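Local coordinates for teichoic acid biosynthesis protein F (Staphylococcus epidermidis, PDB 3L7I), which takes part in teichoic acid biosynthesis and, in the part modelled, folds into two domains with parallel sheets in the manner of GT-B glycosyltransferases, at residues 363-366 / 372-375; 375-378 / 384-387; 482-485 / 489-492. All blocks are in the same frame, centred on the assembly; numbering follows the deposited sequence.

Contact 1. Residues 363-366 / 372-375; sequences KNYS and IYEY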
# COMPACT_ATOMS: atom_id res chain seq x y z
N LYS A 363 5.39 -36.28 -13.13
CA LYS A 363 6.14 -37.24 -12.36
C LYS A 363 7.05 -37.99 -13.28
O LYS A 363 8.02 -38.58 -12.85
CB LYS A 363 5.23 -38.19 -11.60
CG LYS A 363 5.08 -39.59 -12.21
CD LYS A 363 4.62 -40.63 -11.18
CE LYS A 363 4.25 -41.97 -11.85
NZ LYS A 363 3.76 -42.99 -10.83
N ASN A 364 6.78 -37.92 -14.57
CA ASN A 364 7.31 -38.91 -15.49
C ASN A 364 7.54 -38.41 -16.86
O ASN A 364 6.92 -37.45 -17.29
CB ASN A 364 6.28 -40.01 -15.66
CG ASN A 364 6.55 -41.17 -14.80
OD1 ASN A 364 7.53 -41.16 -14.03
ND2 ASN A 364 5.72 -42.20 -14.90
N TYR A 365 8.40 -39.12 -17.57
CA TYR A 365 8.37 -39.08 -19.01
C TYR A 365 7.72 -40.40 -19.40
O TYR A 365 8.35 -41.44 -19.33
CB TYR A 365 9.78 -38.97 -19.58
CG TYR A 365 9.82 -39.19 -21.07
CD1 TYR A 365 9.31 -38.24 -21.95
CD2 TYR A 365 10.34 -40.37 -21.59
CE1 TYR A 365 9.33 -38.46 -23.32
CE2 TYR A 365 10.36 -40.60 -22.95
CZ TYR A 365 9.86 -39.64 -23.82
OH TYR A 365 9.91 -39.87 -25.18
N SER A 366 6.45 -40.35 -19.78
CA SER A 366 5.69 -41.59 -19.98
C SER A 366 4.32 -41.39 -20.61
O SER A 366 3.95 -40.28 -21.02
CB SER A 366 5.50 -42.31 -18.63
OG SER A 366 4.56 -41.64 -17.79
N ILE A 372 3.05 -39.37 -28.22
CA ILE A 372 2.73 -38.25 -29.09
C ILE A 372 4.05 -37.57 -29.42
O ILE A 372 4.33 -37.27 -30.59
CB ILE A 372 1.70 -37.27 -28.45
CG1 ILE A 372 0.34 -37.95 -28.32
CG2 ILE A 372 1.57 -35.98 -29.28
CD1 ILE A 372 -0.70 -37.13 -27.53
N TYR A 373 4.88 -37.39 -28.40
CA TYR A 373 6.19 -36.73 -28.55
C TYR A 373 7.17 -37.51 -29.41
O TYR A 373 7.81 -36.95 -30.30
CB TYR A 373 6.83 -36.45 -27.19
CG TYR A 373 8.27 -36.02 -27.25
CD1 TYR A 373 8.62 -34.78 -27.77
CD2 TYR A 373 9.29 -36.85 -26.79
CE1 TYR A 373 9.95 -34.37 -27.83
CE2 TYR A 373 10.62 -36.45 -26.84
CZ TYR A 373 10.94 -35.21 -27.36
OH TYR A 373 12.25 -34.81 -27.40
N GLU A 374 7.30 -38.81 -29.16
CA GLU A 374 8.24 -39.59 -29.96
C GLU A 374 7.84 -39.62 -31.45
O GLU A 374 8.70 -39.70 -32.34
CB GLU A 374 8.43 -40.99 -29.36
CG GLU A 374 8.95 -40.92 -27.93
CD GLU A 374 9.49 -42.23 -27.39
OE1 GLU A 374 9.20 -43.28 -28.02
OE2 GLU A 374 10.20 -42.21 -26.34
N TYR A 375 6.54 -39.54 -31.72
CA TYR A 375 6.09 -39.54 -33.09
C TYR A 375 6.46 -38.22 -33.72
O TYR A 375 6.93 -38.18 -34.84
CB TYR A 375 4.59 -39.74 -33.20
CG TYR A 375 4.06 -39.45 -34.59
CD1 TYR A 375 3.96 -40.46 -35.55
CD2 TYR A 375 3.69 -38.16 -34.95
CE1 TYR A 375 3.49 -40.20 -36.82
CE2 TYR A 375 3.21 -37.89 -36.21
CZ TYR A 375 3.12 -38.90 -37.14
OH TYR A 375 2.64 -38.60 -38.39

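Contact 2. Residues 375-378 / 384-387; sequences YMQK and RYIW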
# COMPACT_ATOMS: atom_id res chain seq x y z
N TYR A 375 6.54 -39.54 -31.72
CA TYR A 375 6.09 -39.54 -33.09
C TYR A 375 6.46 -38.22 -33.72
O TYR A 375 6.93 -38.18 -34.84
CB TYR A 375 4.59 -39.74 -33.20
CG TYR A 375 4.06 -39.45 -34.59
CD1 TYR A 375 3.96 -40.46 -35.55
CD2 TYR A 375 3.69 -38.16 -34.95
CE1 TYR A 375 3.49 -40.20 -36.82
CE2 TYR A 375 3.21 -37.89 -36.21
CZ TYR A 375 3.12 -38.90 -37.14
OH TYR A 375 2.64 -38.60 -38.39
N MET A 376 6.24 -37.14 -32.99
CA MET A 376 6.55 -35.82 -33.55
C MET A 376 8.05 -35.59 -33.74
O MET A 376 8.46 -34.94 -34.69
CB MET A 376 5.91 -34.71 -32.72
CG MET A 376 4.42 -34.68 -32.90
SD MET A 376 3.68 -33.25 -32.14
CE MET A 376 4.05 -31.95 -33.32
N GLN A 377 8.87 -36.12 -32.84
CA GLN A 377 10.30 -36.08 -33.01
C GLN A 377 10.74 -36.64 -34.38
O GLN A 377 11.59 -36.07 -35.07
CB GLN A 377 10.97 -36.87 -31.90
CG GLN A 377 11.12 -36.08 -30.63
CD GLN A 377 12.05 -34.91 -30.79
OE1 GLN A 377 13.27 -35.10 -30.91
NE2 GLN A 377 11.50 -33.70 -30.80
N LYS A 378 10.15 -37.77 -34.78
CA LYS A 378 10.51 -38.40 -36.04
C LYS A 378 10.10 -37.56 -37.26
O LYS A 378 10.89 -37.39 -38.19
CB LYS A 378 9.90 -39.80 -36.10
CG LYS A 378 10.35 -40.67 -37.27
CD LYS A 378 9.76 -42.08 -37.15
CE LYS A 378 10.03 -42.94 -38.39
NZ LYS A 378 9.45 -44.30 -38.23
N ARG A 384 9.95 -26.36 -31.28
CA ARG A 384 10.50 -26.27 -29.94
C ARG A 384 9.71 -27.20 -29.00
O ARG A 384 8.56 -26.91 -28.64
CB ARG A 384 10.51 -24.82 -29.42
CG ARG A 384 11.22 -24.67 -28.06
CD ARG A 384 11.76 -23.26 -27.81
NE ARG A 384 10.87 -22.42 -26.99
CZ ARG A 384 11.08 -22.16 -25.69
NH1 ARG A 384 12.13 -22.67 -25.05
NH2 ARG A 384 10.22 -21.39 -25.03
N TYR A 385 10.31 -28.33 -28.63
CA TYR A 385 9.68 -29.25 -27.68
C TYR A 385 10.15 -29.01 -26.24
O TYR A 385 11.36 -28.94 -25.96
CB TYR A 385 9.91 -30.69 -28.11
CG TYR A 385 9.27 -31.01 -29.44
CD1 TYR A 385 7.93 -31.37 -29.52
CD2 TYR A 385 10.00 -30.93 -30.61
CE1 TYR A 385 7.34 -31.66 -30.74
CE2 TYR A 385 9.43 -31.22 -31.84
CZ TYR A 385 8.09 -31.58 -31.90
OH TYR A 385 7.52 -31.87 -33.13
N ILE A 386 9.17 -28.88 -25.34
CA ILE A 386 9.45 -28.67 -23.93
C ILE A 386 8.74 -29.72 -23.08
O ILE A 386 7.55 -29.99 -23.29
CB ILE A 386 9.00 -27.27 -23.51
CG1 ILE A 386 9.74 -26.23 -24.34
CG2 ILE A 386 9.30 -27.03 -22.05
CD1 ILE A 386 9.13 -24.83 -24.31
N TRP A 387 9.46 -30.34 -22.15
CA TRP A 387 8.84 -31.23 -21.15
C TRP A 387 8.87 -30.64 -19.72
O TRP A 387 9.87 -30.07 -19.28
CB TRP A 387 9.49 -32.62 -21.16
CG TRP A 387 8.85 -33.57 -22.14
CD1 TRP A 387 9.07 -33.65 -23.50
CD2 TRP A 387 7.88 -34.57 -21.84
NE1 TRP A 387 8.29 -34.64 -24.05
CE2 TRP A 387 7.55 -35.22 -23.05
CE3 TRP A 387 7.27 -34.99 -20.66
CZ2 TRP A 387 6.62 -36.24 -23.11
CZ3 TRP A 387 6.36 -36.02 -20.72
CH2 TRP A 387 6.04 -36.63 -21.94

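Contact 3. Residues 482-485 / 489-492; sequences LISP and STEI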
# COMPACT_ATOMS: atom_id res chain seq x y z
N LEU A 482 -10.18 -33.82 -26.29
CA LEU A 482 -10.15 -34.90 -25.33
C LEU A 482 -10.14 -36.24 -26.07
O LEU A 482 -10.99 -36.50 -26.93
CB LEU A 482 -11.36 -34.84 -24.42
CG LEU A 482 -11.47 -36.02 -23.48
CD1 LEU A 482 -10.17 -36.20 -22.76
CD2 LEU A 482 -12.58 -35.79 -22.51
N ILE A 483 -9.19 -37.10 -25.73
CA ILE A 483 -9.06 -38.38 -26.42
C ILE A 483 -10.02 -39.41 -25.86
O ILE A 483 -10.25 -39.46 -24.64
CB ILE A 483 -7.63 -38.89 -26.35
CG1 ILE A 483 -6.71 -37.99 -27.18
CG2 ILE A 483 -7.55 -40.32 -26.86
CD1 ILE A 483 -5.38 -38.61 -27.49
N SER A 484 -10.59 -40.24 -26.73
CA SER A 484 -11.44 -41.33 -26.25
C SER A 484 -11.03 -42.68 -26.83
O SER A 484 -10.73 -42.79 -28.03
CB SER A 484 -12.91 -41.06 -26.57
OG SER A 484 -13.75 -42.02 -25.94
N PRO A 485 -11.01 -43.72 -25.98
CA PRO A 485 -10.65 -45.10 -26.31
C PRO A 485 -11.81 -45.90 -26.91
O PRO A 485 -11.56 -46.87 -27.65
CB PRO A 485 -10.27 -45.71 -24.95
CG PRO A 485 -10.22 -44.59 -24.00
CD PRO A 485 -11.12 -43.52 -24.53
N SER A 489 -16.42 -44.98 -23.24
CA SER A 489 -15.70 -43.87 -22.64
C SER A 489 -16.25 -42.52 -23.11
O SER A 489 -16.44 -41.63 -22.30
CB SER A 489 -14.20 -43.97 -22.92
OG SER A 489 -13.57 -44.83 -21.98
N THR A 490 -16.51 -42.37 -24.40
CA THR A 490 -17.12 -41.15 -24.90
C THR A 490 -18.42 -40.83 -24.15
O THR A 490 -18.63 -39.70 -23.74
CB THR A 490 -17.48 -41.23 -26.39
OG1 THR A 490 -16.30 -41.50 -27.16
CG2 THR A 490 -18.11 -39.93 -26.86
N GLU A 491 -19.29 -41.82 -24.00
CA GLU A 491 -20.61 -41.56 -23.42
C GLU A 491 -20.46 -41.13 -21.97
O GLU A 491 -21.17 -40.23 -21.50
CB GLU A 491 -21.49 -42.80 -23.54
CG GLU A 491 -22.87 -42.51 -24.13
CD GLU A 491 -22.85 -42.32 -25.65
OE1 GLU A 491 -23.04 -43.33 -26.39
OE2 GLU A 491 -22.68 -41.17 -26.12
N ILE A 492 -19.53 -41.77 -21.27
CA ILE A 492 -19.17 -41.44 -19.90
C ILE A 492 -18.52 -40.06 -19.83
O ILE A 492 -18.77 -39.31 -18.90
CB ILE A 492 -18.18 -42.46 -19.32
CG1 ILE A 492 -18.86 -43.80 -19.08
CG2 ILE A 492 -17.57 -41.97 -18.02
CD1 ILE A 492 -17.89 -44.92 -18.80

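Contact 1. Residues 363-366 / 372-375
Tyr-365 reaches from the loop to helix 367-379 and gives its phenol proton to Glu-374: OH to OE2 is 2.6 Å. This is the one hydrogen bond between residues 363-366 and 372-375. The carboxylate oxygen receives it on its anti lone pair, the one turned away from the other oxygen, and OE2 lies in the plane of the Tyr-365 ring at its hydroxyl end. The carboxylate itself is turned by 35° against that ring. Glu-374 starts from a bond that points past the loop, and its extended chain carries the acid back to the phenol.

The second touch is aromatic. The two tyrosine side chains cross at about a right angle, and the hydroxyl of Tyr-365 meets the Tyr-373 ring in its plane, at the CD2 edge, with OH to CD2 at 3.5 Å. Next to it Tyr-365 CE1 lies 3.8 Å from Tyr-373 CD2, an apolar contact. In Tyr-373 the ring carbon CG is opposite the backbone N (chi1 169°), and this throws the ring off the helix toward the loop. Its own hydroxyl is not spent here: it bonds to the carbonyl of Pro-398 and to the amide of Ala-401, which fixes the far end of the ring. Trp-387 meets both tyrosine rings edge-to-face, while Pro-398 also packs on Tyr-365.

Glu-374, partly exposed where both tyrosines are buried, is thus held by a phenol that sits among rings. The loop following strand 354-358 is thereby pinned to the helix it leads into, a beta-alpha connection of the Rossmann-like kind found in GT-B folds.

Contact 2. Residues 375-378 / 384-387
Tyr-385 points from strand 384-389 at helix 367-379, and both Met-376 CB and Gln-377 NE2 lie on one side of its ring plane, Gln-377 near CD2 and Met-376 toward the hydroxyl end. Starting at the root, Tyr-385 CB rests against the ring of Tyr-373. The amide of Gln-377 comes onto the CD2-CE2 part of the ring: NE2 is 3.2 Å from Tyr-385 CD2 and 3.4 Å from its CE2. The approach is oblique, and the amide plane stands 86° from the ring plane; the two side chains run past one another in opposite directions. Gln-377 bends at chi2 (-65°), which turns the amide toward the strand side, and OE1 takes a hydrogen bond from the backbone N of Ser-400.

This is the packing of helix on strand inside a beta-alpha-beta unit, strand 354-358, helix 367-379 and strand 384-389, in which the two strands lie side by side in the parallel sheet.

Farther out, Tyr-385 CE1 and CZ each sit 3.9 Å from Met-376 CB. At the tip, Tyr-385 OH lies 3.3 Å from Met-376 CB, and the thioether curls round so that Met-376 CE is 3.5 Å from Tyr-385 OH. The hydroxyl finds its polar partner in the carbonyl of Tyr-380, just past the end of the helix. Ile-355 of the neighbouring strand touches both Met-376 and Tyr-385.

Contact 3. Residues 482-485 / 489-492
Thr-490 OG1 has three polar neighbours: Ser-484 OG at 2.9 Å, whose proton may go instead to the Asn-486 carbonyl, the carboxylate of Glu-506 and that same carbonyl of Asn-486. The last two are hydrogen-bonded to OG1, and these two oxygens probably compete for the one proton of Thr-490. Ser-484 OG has a weak bond to the Asn-486 carbonyl, so the two hydroxyls and this carbonyl form a small polar cluster.

Both side chains are set for this meeting. In Ser-484 the hydroxyl lies opposite the backbone N (chi1 -172°), projecting from the end of strand 481-484 toward the helix. In Thr-490 it swings back beside its own backbone N (chi1 -58°), the usual way for a helical threonine to reach the carbonyl four residues earlier. Ser-484 OG also comes within 3.2 Å of Thr-490 N, but the angle is too poor for a bond.

Beside this pair, Pro-485 packs on Ser-489. Pro-485 CD is 3.5 Å from Ser-489 CB, and Ser-489 CB is 3.6 Å from Ser-484 OG as well, so it touches both the proline and the Ser-484 hydroxyl. The hydroxyl of Ser-489 lies alongside the ring, OG 3.8 Å from Pro-485 CD. The backbone N of Ser-489 is bonded by Asn-486 OD1 at the start of the helix, while Thr-446 and Tyr-509 touch the proline.

All four touching residues are buried, and polar contacts of the hydroxyls, with small side-chain packing beside them, join the end of the strand to the first turn of the helix. Glu-506 comes from the adjoining strand 504-506, so the cluster draws together all three members of the beta-alpha-beta unit 481-484, 487-496 and 504-506, at the edge of the parallel, Rossmann-like sheet of this GT-B domain.

In the fold
All three contacts are buried and belong to the same seven-stranded domain, but Glu-374 of contact 1 and Gln-377 of contact 2 are partly exposed, whereas contact 3 is buried throughout. Contacts 1 and 2 share helix 367-379 and Tyr-375, lie about 9 Å apart between centres, and meet where Tyr-365, Trp-387, Tyr-373 and Tyr-385 touch in sequence. Contact 3 is on a later unit near the other end of the sheet, about 21 Å and 25 Å between centres from contacts 1 and 2, and touches neither. Chemistry follows place: a phenol-carboxylate bond from loop to helix, packing without a cross-segment hydrogen bond at the helix-strand face, and a cluster of hydroxyls and a carboxylate at a short strand-to-helix turn.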